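Local coordinates for 2-keto-3-deoxygluconate kinase (Thermotoga maritima, PDB 2AFB), which probably phosphorylates 2-keto-3-deoxygluconate as a sugar kinase of the pfkB family within the ribokinase clan, at residues Arg254-Ser265 and Ser277-Arg287; Asp292-Tyr300 and Lys311-Ser319. All blocks are in the same frame, centred on the assembly; numbering follows the deposited sequence.

Contact 1: Arg254-Ser265 and Ser277-Arg287; sequences RESISATVNYWS and SNRYEIHIVDR
Asn262 O receives the backbone N of Ile282 at 2.8 Å, and Asn262 N returns a bond to Ile282 O; Trp264 and Tyr280 pair likewise. Side chains alternate between two faces, as in any strand. On the face of Tyr263, the guanidinium of Arg279 lies flat on the phenol ring, planes 4° apart. Its extended chain (CG anti to the backbone N, chi1 -173°) also lets NH2 donate almost straight to Glu255 OE1 at 2.9 Å within a salt bridge; arginine suits, its flat cation stacking and pairing at once. Glu281 CG covers the ring's other face. On the opposite face of the sheet, Ile282 CD1 reaches Trp264 CB at 3.6 Å. The Arg254 guanidinium lies between Arg287 NE, 3.3 Å above its plane, and Trp264 CZ3 opposite, the two cations forming no bond with each other, while Arg254 NH1 bonds Asn262 OD1 at 2.7 Å. An alanine replacing Arg254 is likely to leave Asn262 OD1 without this donor and uncover part of the indole. Val261 CG2 lies over the His283 imidazole, whose NE2 binds nickel together with His283 of two neighbouring subunits. This antiparallel beta hairpin, at the edge of the central sheet, carries an intersubunit metal site.

Contact 2: Asp292-Tyr300 and Lys311-Ser319; sequences DSFAGALIY and KAEFAAAAS
Ala297 and Ala315 mark the tight part of this helix pair: their CB atoms meet at 3.6 Å, and Ala297 CB lies 3.5 Å from Ala315 CA. Methyl groups suit the place, because the segment axes approach to 8.0 Å, at 149° between their directions. Ala318 CB adds a third methyl, and Ala297 CB also meets Phe314 CD2 at the edge of that ring. Toward the start of helix 290-304, Phe294 swings its CG anti to the backbone N (chi1 170°), which brings CD1 to 3.6 Å from Ala315 CB, while its backbone packs on Ser319 CB. Serine is apt here because it is small and can settle its hydroxyl within a helix: Ser319 OG bonds Ala315 O at 2.8 Å and also pairs with Trp264 NE1, while Ser293 OG turns to Ala290 O.

Toward Tyr300 and Lys311 the fit is looser. The Tyr300 and Phe314 rings are offset past one another, with centroids 5.7 Å apart and planes at 28°, and share little of their faces. Lys311 lends only its aliphatic part, CD lying 4.1 Å from Leu298 CD1, while its ammonium continues to Ser302 and a salt bridge with Glu270. Between these two pairs a water donates to both Ala297 O and Lys311 O, bridging main-chain carbonyls that the helices do not join directly. No direct hydrogen bond crosses between the segments, although every touching residue is buried. The polar groups are served by their own helix, by neighbouring elements or by the water, which implies that cohesion between the helices comes chiefly from close apolar packing, with the bridging water adding the polar tie.

In the fold
The two contacts follow each other along the chain, contact 1 closing before contact 2 opens, and their centres lie 15 Å apart. Hairpin strands 261-270 and 273-283 end one side of the nine-stranded mixed sheet; helices 290-304 and 308-322 pack against them, Phe294 and Ala316 both resting on Val266. A polar tie also joins the contacts: Asn278 N lies 2.9 Å from Glu313 OE1, a probable hydrogen bond. Contact 2 is touched by no other subunit, whereas contact 1 reaches outward to neighbouring subunits. The same region of the kinase fold thus runs from a buried helical layer to an assembly surface.

Contact 1: Arg254-Ser265 and Ser277-Arg287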
loop_
_atom_site.group_PDB
_atom_site.type_symbol
_atom_site.label_atom_id
_atom_site.label_comp_id
_atom_site.label_asym_id
_atom_site.label_seq_id
_atom_site.Cartn_x
_atom_site.Cartn_y
_atom_site.Cartn_z
ATOM N N ARG A 254 -15.529 -11.723 -28.766
ATOM C CA ARG A 254 -14.947 -12.205 -27.524
ATOM C C ARG A 254 -15.336 -13.639 -27.308
ATOM O O ARG A 254 -16.518 -13.964 -27.388
ATOM C CB ARG A 254 -15.508 -11.418 -26.360
ATOM C CG ARG A 254 -14.848 -11.749 -25.052
ATOM C CD ARG A 254 -15.428 -10.929 -23.897
ATOM N NE ARG A 254 -15.065 -9.504 -23.908
ATOM C CZ ARG A 254 -13.849 -8.976 -23.643
ATOM N NH1 ARG A 254 -12.765 -9.742 -23.396
ATOM N NH2 ARG A 254 -13.708 -7.645 -23.647
ATOM N N GLU A 255 -14.362 -14.493 -26.990
ATOM C CA GLU A 255 -14.653 -15.864 -26.585
ATOM C C GLU A 255 -14.205 -15.999 -25.145
ATOM O O GLU A 255 -13.010 -16.041 -24.862
ATOM C CB GLU A 255 -13.935 -16.866 -27.475
ATOM C CG GLU A 255 -14.000 -16.533 -28.950
ATOM C CD GLU A 255 -13.052 -17.383 -29.800
ATOM O OE1 GLU A 255 -12.813 -18.563 -29.408
ATOM O OE2 GLU A 255 -12.562 -16.851 -30.841
ATOM N N SER A 256 -15.178 -16.045 -24.237
ATOM C CA SER A 256 -14.910 -15.892 -22.810
ATOM C C SER A 256 -14.623 -17.232 -22.122
ATOM O O SER A 256 -15.456 -17.758 -21.399
ATOM C CB SER A 256 -16.056 -15.121 -22.134
ATOM O OG SER A 256 -15.567 -14.318 -21.067
ATOM N N ILE A 257 -13.413 -17.739 -22.328
ATOM C CA ILE A 257 -12.943 -18.989 -21.702
ATOM C C ILE A 257 -13.024 -18.981 -20.142
ATOM O O ILE A 257 -13.496 -19.962 -19.536
ATOM C CB ILE A 257 -11.466 -19.355 -22.127
ATOM C CG1 ILE A 257 -11.263 -19.303 -23.660
ATOM C CG2 ILE A 257 -11.070 -20.731 -21.570
ATOM C CD1 ILE A 257 -12.398 -19.938 -24.490
ATOM N N SER A 258 -12.538 -17.898 -19.525
ATOM C CA SER A 258 -12.726 -17.615 -18.103
ATOM C C SER A 258 -12.560 -16.115 -17.896
ATOM O O SER A 258 -12.438 -15.344 -18.857
ATOM C CB SER A 258 -11.690 -18.381 -17.279
ATOM O OG SER A 258 -10.375 -17.907 -17.560
ATOM N N ALA A 259 -12.528 -15.679 -16.645
ATOM C CA ALA A 259 -12.249 -14.281 -16.378
ATOM C C ALA A 259 -10.782 -13.973 -16.559
ATOM O O ALA A 259 -10.398 -12.834 -16.552
ATOM C CB ALA A 259 -12.695 -13.911 -14.928
ATOM N N THR A 260 -9.959 -14.999 -16.680
ATOM C CA THR A 260 -8.501 -14.853 -16.761
ATOM C C THR A 260 -7.982 -14.925 -18.227
ATOM O O THR A 260 -7.060 -14.211 -18.584
ATOM C CB THR A 260 -7.782 -15.956 -15.878
ATOM O OG1 THR A 260 -8.045 -15.720 -14.483
ATOM C CG2 THR A 260 -6.212 -15.969 -16.107
ATOM N N VAL A 261 -8.557 -15.808 -19.030
ATOM C CA VAL A 261 -8.228 -15.964 -20.466
ATOM C C VAL A 261 -9.458 -15.798 -21.348
ATOM O O VAL A 261 -10.478 -16.463 -21.142
ATOM C CB VAL A 261 -7.572 -17.343 -20.737
ATOM C CG1 VAL A 261 -7.241 -17.557 -22.232
ATOM C CG2 VAL A 261 -6.344 -17.513 -19.886
ATOM N N ASN A 262 -9.361 -14.873 -22.313
ATOM C CA ASN A 262 -10.306 -14.745 -23.418
ATOM C C ASN A 262 -9.524 -14.763 -24.757
ATOM O O ASN A 262 -8.355 -14.422 -24.815
ATOM C CB ASN A 262 -11.061 -13.416 -23.400
ATOM C CG ASN A 262 -12.046 -13.255 -22.257
ATOM O OD1 ASN A 262 -12.691 -12.200 -22.168
ATOM N ND2 ASN A 262 -12.195 -14.261 -21.399
ATOM N N TYR A 263 -10.192 -15.206 -25.808
ATOM C CA TYR A 263 -9.735 -14.970 -27.150
ATOM C C TYR A 263 -10.436 -13.732 -27.628
ATOM O O TYR A 263 -11.571 -13.464 -27.216
ATOM C CB TYR A 263 -10.075 -16.143 -28.034
ATOM C CG TYR A 263 -9.237 -17.346 -27.713
ATOM C CD1 TYR A 263 -9.636 -18.249 -26.730
ATOM C CD2 TYR A 263 -8.037 -17.572 -28.388
ATOM C CE1 TYR A 263 -8.875 -19.350 -26.435
ATOM C CE2 TYR A 263 -7.273 -18.681 -28.118
ATOM C CZ TYR A 263 -7.696 -19.567 -27.136
ATOM O OH TYR A 263 -6.934 -20.672 -26.857
ATOM N N TRP A 264 -9.762 -12.957 -28.475
ATOM C CA TRP A 264 -10.302 -11.663 -28.919
ATOM C C TRP A 264 -9.898 -11.373 -30.350
ATOM O O TRP A 264 -8.711 -11.498 -30.725
ATOM C CB TRP A 264 -9.783 -10.566 -27.981
ATOM C CG TRP A 264 -10.110 -9.157 -28.322
ATOM C CD1 TRP A 264 -9.307 -8.263 -29.021
ATOM C CD2 TRP A 264 -11.319 -8.438 -27.994
ATOM N NE1 TRP A 264 -9.963 -7.043 -29.132
ATOM C CE2 TRP A 264 -11.188 -7.129 -28.510
ATOM C CE3 TRP A 264 -12.492 -8.766 -27.302
ATOM C CZ2 TRP A 264 -12.210 -6.158 -28.354
ATOM C CZ3 TRP A 264 -13.461 -7.803 -27.141
ATOM C CH2 TRP A 264 -13.314 -6.519 -27.667
ATOM N N SER A 265 -10.885 -10.930 -31.124
ATOM C CA SER A 265 -10.674 -10.541 -32.517
ATOM C C SER A 265 -11.804 -9.621 -32.919
ATOM O O SER A 265 -12.772 -9.468 -32.172
ATOM C CB SER A 265 -10.638 -11.759 -33.440
ATOM O OG SER A 265 -11.909 -12.353 -33.509
ATOM N N SER A 277 -9.599 -9.468 -38.203
ATOM C CA SER A 277 -8.273 -9.299 -37.631
ATOM C C SER A 277 -7.672 -10.631 -37.220
ATOM O O SER A 277 -8.324 -11.654 -37.204
ATOM C CB SER A 277 -8.339 -8.428 -36.379
ATOM O OG SER A 277 -9.036 -9.073 -35.302
ATOM N N ASN A 278 -6.423 -10.579 -36.816
ATOM C CA ASN A 278 -5.840 -11.621 -36.025
ATOM C C ASN A 278 -6.622 -11.820 -34.711
ATOM O O ASN A 278 -7.220 -10.891 -34.173
ATOM C CB ASN A 278 -4.394 -11.247 -35.742
ATOM C CG ASN A 278 -3.611 -12.394 -35.191
ATOM O OD1 ASN A 278 -3.396 -13.404 -35.875
ATOM N ND2 ASN A 278 -3.196 -12.273 -33.923
ATOM N N ARG A 279 -6.625 -13.060 -34.245
ATOM C CA ARG A 279 -7.265 -13.486 -33.032
ATOM C C ARG A 279 -6.223 -13.695 -31.938
ATOM O O ARG A 279 -5.281 -14.424 -32.103
ATOM C CB ARG A 279 -7.996 -14.795 -33.298
ATOM C CG ARG A 279 -8.870 -15.276 -32.128
ATOM C CD ARG A 279 -9.836 -16.360 -32.629
ATOM N NE ARG A 279 -10.264 -17.320 -31.613
ATOM C CZ ARG A 279 -9.599 -18.428 -31.264
ATOM N NH1 ARG A 279 -8.390 -18.728 -31.760
ATOM N NH2 ARG A 279 -10.137 -19.227 -30.346
ATOM N N TYR A 280 -6.426 -13.066 -30.801
ATOM C CA TYR A 280 -5.419 -13.063 -29.744
ATOM C C TYR A 280 -5.922 -13.872 -28.555
ATOM O O TYR A 280 -7.096 -13.826 -28.203
ATOM C CB TYR A 280 -5.146 -11.624 -29.291
ATOM C CG TYR A 280 -4.609 -10.707 -30.363
ATOM C CD1 TYR A 280 -3.235 -10.629 -30.606
ATOM C CD2 TYR A 280 -5.459 -9.907 -31.123
ATOM C CE1 TYR A 280 -2.710 -9.782 -31.591
ATOM C CE2 TYR A 280 -4.945 -9.046 -32.094
ATOM C CZ TYR A 280 -3.572 -9.008 -32.327
ATOM O OH TYR A 280 -3.057 -8.210 -33.277
ATOM N N GLU A 281 -5.021 -14.571 -27.904
ATOM C CA GLU A 281 -5.363 -15.204 -26.646
ATOM C C GLU A 281 -4.800 -14.314 -25.544
ATOM O O GLU A 281 -3.626 -14.038 -25.534
ATOM C CB GLU A 281 -4.771 -16.608 -26.600
ATOM C CG GLU A 281 -5.106 -17.354 -25.323
ATOM C CD GLU A 281 -4.396 -18.661 -25.225
ATOM O OE1 GLU A 281 -4.680 -19.516 -26.074
ATOM O OE2 GLU A 281 -3.553 -18.822 -24.316
ATOM N N ILE A 282 -5.633 -13.828 -24.649
ATOM C CA ILE A 282 -5.206 -12.770 -23.743
ATOM C C ILE A 282 -5.321 -13.283 -22.320
ATOM O O ILE A 282 -6.387 -13.779 -21.938
ATOM C CB ILE A 282 -6.142 -11.533 -23.890
ATOM C CG1 ILE A 282 -6.194 -11.106 -25.367
ATOM C CG2 ILE A 282 -5.706 -10.403 -22.953
ATOM C CD1 ILE A 282 -7.139 -9.941 -25.622
ATOM N N HIS A 283 -4.233 -13.193 -21.547
ATOM C CA HIS A 283 -4.318 -13.240 -20.083
ATOM C C HIS A 283 -4.604 -11.821 -19.638
ATOM O O HIS A 283 -3.756 -10.916 -19.773
ATOM C CB HIS A 283 -3.034 -13.728 -19.411
ATOM C CG HIS A 283 -2.826 -15.204 -19.454
ATOM N ND1 HIS A 283 -2.647 -15.905 -20.633
ATOM C CD2 HIS A 283 -2.720 -16.111 -18.450
ATOM C CE1 HIS A 283 -2.442 -17.179 -20.348
ATOM N NE2 HIS A 283 -2.468 -17.329 -19.028
ATOM N N ILE A 284 -5.782 -11.644 -19.077
ATOM C CA ILE A 284 -6.361 -10.361 -18.799
ATOM C C ILE A 284 -5.862 -9.728 -17.481
ATOM O O ILE A 284 -5.789 -10.402 -16.469
ATOM C CB ILE A 284 -7.917 -10.562 -18.754
ATOM C CG1 ILE A 284 -8.417 -11.040 -20.136
ATOM C CG2 ILE A 284 -8.603 -9.329 -18.330
ATOM C CD1 ILE A 284 -9.836 -11.544 -20.124
ATOM N N VAL A 285 -5.481 -8.446 -17.518
ATOM C CA VAL A 285 -5.227 -7.628 -16.322
ATOM C C VAL A 285 -6.542 -6.851 -15.939
ATOM O O VAL A 285 -6.993 -6.854 -14.777
ATOM C CB VAL A 285 -4.155 -6.606 -16.585
ATOM C CG1 VAL A 285 -4.062 -5.591 -15.462
ATOM C CG2 VAL A 285 -2.830 -7.287 -16.855
ATOM N N ASP A 286 -7.136 -6.199 -16.933
ATOM C CA ASP A 286 -8.372 -5.425 -16.747
ATOM C C ASP A 286 -9.087 -5.296 -18.081
ATOM O O ASP A 286 -8.720 -4.450 -18.883
ATOM C CB ASP A 286 -8.055 -4.029 -16.190
ATOM C CG ASP A 286 -9.289 -3.322 -15.544
ATOM O OD1 ASP A 286 -10.487 -3.629 -15.912
ATOM O OD2 ASP A 286 -9.021 -2.452 -14.655
ATOM N N ARG A 287 -10.137 -6.092 -18.286
ATOM C CA ARG A 287 -10.881 -6.043 -19.559
ATOM C C ARG A 287 -11.792 -4.825 -19.711
ATOM O O ARG A 287 -12.280 -4.541 -20.815
ATOM C CB ARG A 287 -11.712 -7.304 -19.766
ATOM C CG ARG A 287 -13.154 -7.197 -19.304
ATOM C CD ARG A 287 -13.908 -8.521 -19.494
ATOM N NE ARG A 287 -14.941 -8.543 -20.546
ATOM C CZ ARG A 287 -15.961 -9.429 -20.578
ATOM N NH1 ARG A 287 -16.095 -10.341 -19.621
ATOM N NH2 ARG A 287 -16.869 -9.417 -21.558
#

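Contact 2: Asp292-Tyr300 and Lys311-Ser319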
loop_
_atom_site.group_PDB
_atom_site.type_symbol
_atom_site.label_atom_id
_atom_site.label_comp_id
_atom_site.label_asym_id
_atom_site.label_seq_id
_atom_site.Cartn_x
_atom_site.Cartn_y
_atom_site.Cartn_z
ATOM N N ASP A 292 -14.375 -0.181 -25.741
ATOM C CA ASP A 292 -14.318 1.257 -26.031
ATOM C C ASP A 292 -13.066 1.614 -26.773
ATOM O O ASP A 292 -13.099 2.505 -27.575
ATOM C CB ASP A 292 -14.484 2.119 -24.770
ATOM C CG ASP A 292 -15.676 1.647 -23.915
ATOM O OD1 ASP A 292 -16.776 1.467 -24.494
ATOM O OD2 ASP A 292 -15.494 1.443 -22.692
ATOM N N SER A 293 -11.954 0.945 -26.486
ATOM C CA SER A 293 -10.751 1.148 -27.215
ATOM C C SER A 293 -10.886 0.630 -28.656
ATOM O O SER A 293 -10.325 1.222 -29.569
ATOM C CB SER A 293 -9.559 0.536 -26.476
ATOM O OG SER A 293 -9.645 -0.870 -26.469
ATOM N N PHE A 294 -11.612 -0.470 -28.860
ATOM C CA PHE A 294 -11.940 -0.906 -30.229
ATOM C C PHE A 294 -12.594 0.251 -30.987
ATOM O O PHE A 294 -12.177 0.595 -32.052
ATOM C CB PHE A 294 -12.849 -2.142 -30.245
ATOM C CG PHE A 294 -13.392 -2.475 -31.630
ATOM C CD1 PHE A 294 -12.554 -2.877 -32.632
ATOM C CD2 PHE A 294 -14.737 -2.331 -31.917
ATOM C CE1 PHE A 294 -13.036 -3.126 -33.942
ATOM C CE2 PHE A 294 -15.245 -2.589 -33.199
ATOM C CZ PHE A 294 -14.379 -2.999 -34.207
ATOM N N ALA A 295 -13.651 0.798 -30.406
ATOM C CA ALA A 295 -14.407 1.913 -30.972
ATOM C C ALA A 295 -13.547 3.127 -31.273
ATOM O O ALA A 295 -13.666 3.714 -32.351
ATOM C CB ALA A 295 -15.538 2.322 -30.031
ATOM N N GLY A 296 -12.721 3.493 -30.299
ATOM C CA GLY A 296 -11.682 4.523 -30.423
ATOM C C GLY A 296 -10.768 4.283 -31.585
ATOM O O GLY A 296 -10.514 5.155 -32.450
ATOM N N ALA A 297 -10.280 3.070 -31.641
ATOM C CA ALA A 297 -9.345 2.736 -32.714
ATOM C C ALA A 297 -10.037 2.730 -34.095
ATOM O O ALA A 297 -9.466 3.138 -35.139
ATOM C CB ALA A 297 -8.691 1.397 -32.411
ATOM N N LEU A 298 -11.283 2.285 -34.121
ATOM C CA LEU A 298 -12.005 2.255 -35.403
ATOM C C LEU A 298 -12.292 3.680 -35.904
ATOM O O LEU A 298 -12.159 3.983 -37.121
ATOM C CB LEU A 298 -13.293 1.454 -35.262
ATOM C CG LEU A 298 -14.089 1.242 -36.547
ATOM C CD1 LEU A 298 -13.283 0.519 -37.594
ATOM C CD2 LEU A 298 -15.355 0.482 -36.200
ATOM N N ILE A 299 -12.615 4.572 -34.963
ATOM C CA ILE A 299 -12.842 5.984 -35.279
ATOM C C ILE A 299 -11.534 6.603 -35.786
ATOM O O ILE A 299 -11.506 7.297 -36.818
ATOM C CB ILE A 299 -13.305 6.740 -34.060
ATOM C CG1 ILE A 299 -14.721 6.302 -33.706
ATOM C CG2 ILE A 299 -13.279 8.214 -34.275
ATOM C CD1 ILE A 299 -15.131 6.719 -32.298
ATOM N N TYR A 300 -10.470 6.358 -35.029
ATOM C CA TYR A 300 -9.150 6.846 -35.373
ATOM C C TYR A 300 -8.816 6.382 -36.782
ATOM O O TYR A 300 -8.477 7.201 -37.601
ATOM C CB TYR A 300 -8.075 6.385 -34.372
ATOM C CG TYR A 300 -6.700 6.867 -34.710
ATOM C CD1 TYR A 300 -6.356 8.212 -34.580
ATOM C CD2 TYR A 300 -5.737 5.997 -35.224
ATOM C CE1 TYR A 300 -5.066 8.663 -34.913
ATOM C CE2 TYR A 300 -4.467 6.455 -35.574
ATOM C CZ TYR A 300 -4.149 7.781 -35.403
ATOM O OH TYR A 300 -2.889 8.212 -35.746
ATOM N N LYS A 311 -7.624 -1.157 -40.711
ATOM C CA LYS A 311 -8.538 -0.736 -39.658
ATOM C C LYS A 311 -8.843 -1.869 -38.680
ATOM O O LYS A 311 -8.990 -1.636 -37.488
ATOM C CB LYS A 311 -9.894 -0.294 -40.212
ATOM C CG LYS A 311 -9.939 1.088 -40.712
ATOM C CD LYS A 311 -11.356 1.479 -41.126
ATOM C CE LYS A 311 -11.299 2.562 -42.195
ATOM N NZ LYS A 311 -12.537 3.346 -42.190
ATOM N N ALA A 312 -9.021 -3.073 -39.210
ATOM C CA ALA A 312 -9.346 -4.216 -38.377
ATOM C C ALA A 312 -8.147 -4.617 -37.545
ATOM O O ALA A 312 -8.301 -4.849 -36.357
ATOM C CB ALA A 312 -9.829 -5.408 -39.205
ATOM N N GLU A 313 -6.966 -4.682 -38.146
ATOM C CA GLU A 313 -5.794 -5.159 -37.415
ATOM C C GLU A 313 -5.405 -4.170 -36.329
ATOM O O GLU A 313 -5.132 -4.578 -35.194
ATOM C CB GLU A 313 -4.583 -5.399 -38.328
ATOM C CG GLU A 313 -4.739 -6.472 -39.374
ATOM C CD GLU A 313 -5.069 -7.887 -38.841
ATOM O OE1 GLU A 313 -4.982 -8.184 -37.602
ATOM O OE2 GLU A 313 -5.405 -8.722 -39.716
ATOM N N PHE A 314 -5.392 -2.880 -36.677
ATOM C CA PHE A 314 -5.035 -1.822 -35.748
ATOM C C PHE A 314 -6.017 -1.804 -34.568
ATOM O O PHE A 314 -5.618 -1.752 -33.397
ATOM C CB PHE A 314 -5.066 -0.471 -36.452
ATOM C CG PHE A 314 -4.576 0.668 -35.607
ATOM C CD1 PHE A 314 -3.221 1.037 -35.634
ATOM C CD2 PHE A 314 -5.467 1.417 -34.843
ATOM C CE1 PHE A 314 -2.781 2.090 -34.869
ATOM C CE2 PHE A 314 -5.016 2.460 -34.075
ATOM C CZ PHE A 314 -3.681 2.809 -34.105
ATOM N N ALA A 315 -7.310 -1.823 -34.864
ATOM C CA ALA A 315 -8.302 -1.797 -33.778
ATOM C C ALA A 315 -8.330 -3.076 -32.926
ATOM O O ALA A 315 -8.530 -3.005 -31.729
ATOM C CB ALA A 315 -9.669 -1.498 -34.318
ATOM N N ALA A 316 -8.180 -4.241 -33.534
ATOM C CA ALA A 316 -7.966 -5.483 -32.742
ATOM C C ALA A 316 -6.723 -5.366 -31.841
ATOM O O ALA A 316 -6.775 -5.647 -30.642
ATOM C CB ALA A 316 -7.850 -6.705 -33.677
ATOM N N ALA A 317 -5.602 -4.950 -32.411
ATOM C CA ALA A 317 -4.376 -4.760 -31.627
ATOM C C ALA A 317 -4.557 -3.846 -30.392
ATOM O O ALA A 317 -4.148 -4.186 -29.268
ATOM C CB ALA A 317 -3.273 -4.261 -32.510
ATOM N N ALA A 318 -5.179 -2.716 -30.614
ATOM C CA ALA A 318 -5.408 -1.687 -29.582
ATOM C C ALA A 318 -6.296 -2.146 -28.461
ATOM O O ALA A 318 -6.008 -1.897 -27.307
ATOM C CB ALA A 318 -6.001 -0.413 -30.198
ATOM N N SER A 319 -7.366 -2.816 -28.816
ATOM C CA SER A 319 -8.328 -3.286 -27.877
ATOM C C SER A 319 -7.833 -4.551 -27.166
ATOM O O SER A 319 -8.085 -4.703 -25.998
ATOM C CB SER A 319 -9.720 -3.468 -28.537
ATOM O OG SER A 319 -9.690 -4.404 -29.597
HETATM O O HOH W 1 -8.672 1.199 -37.043
#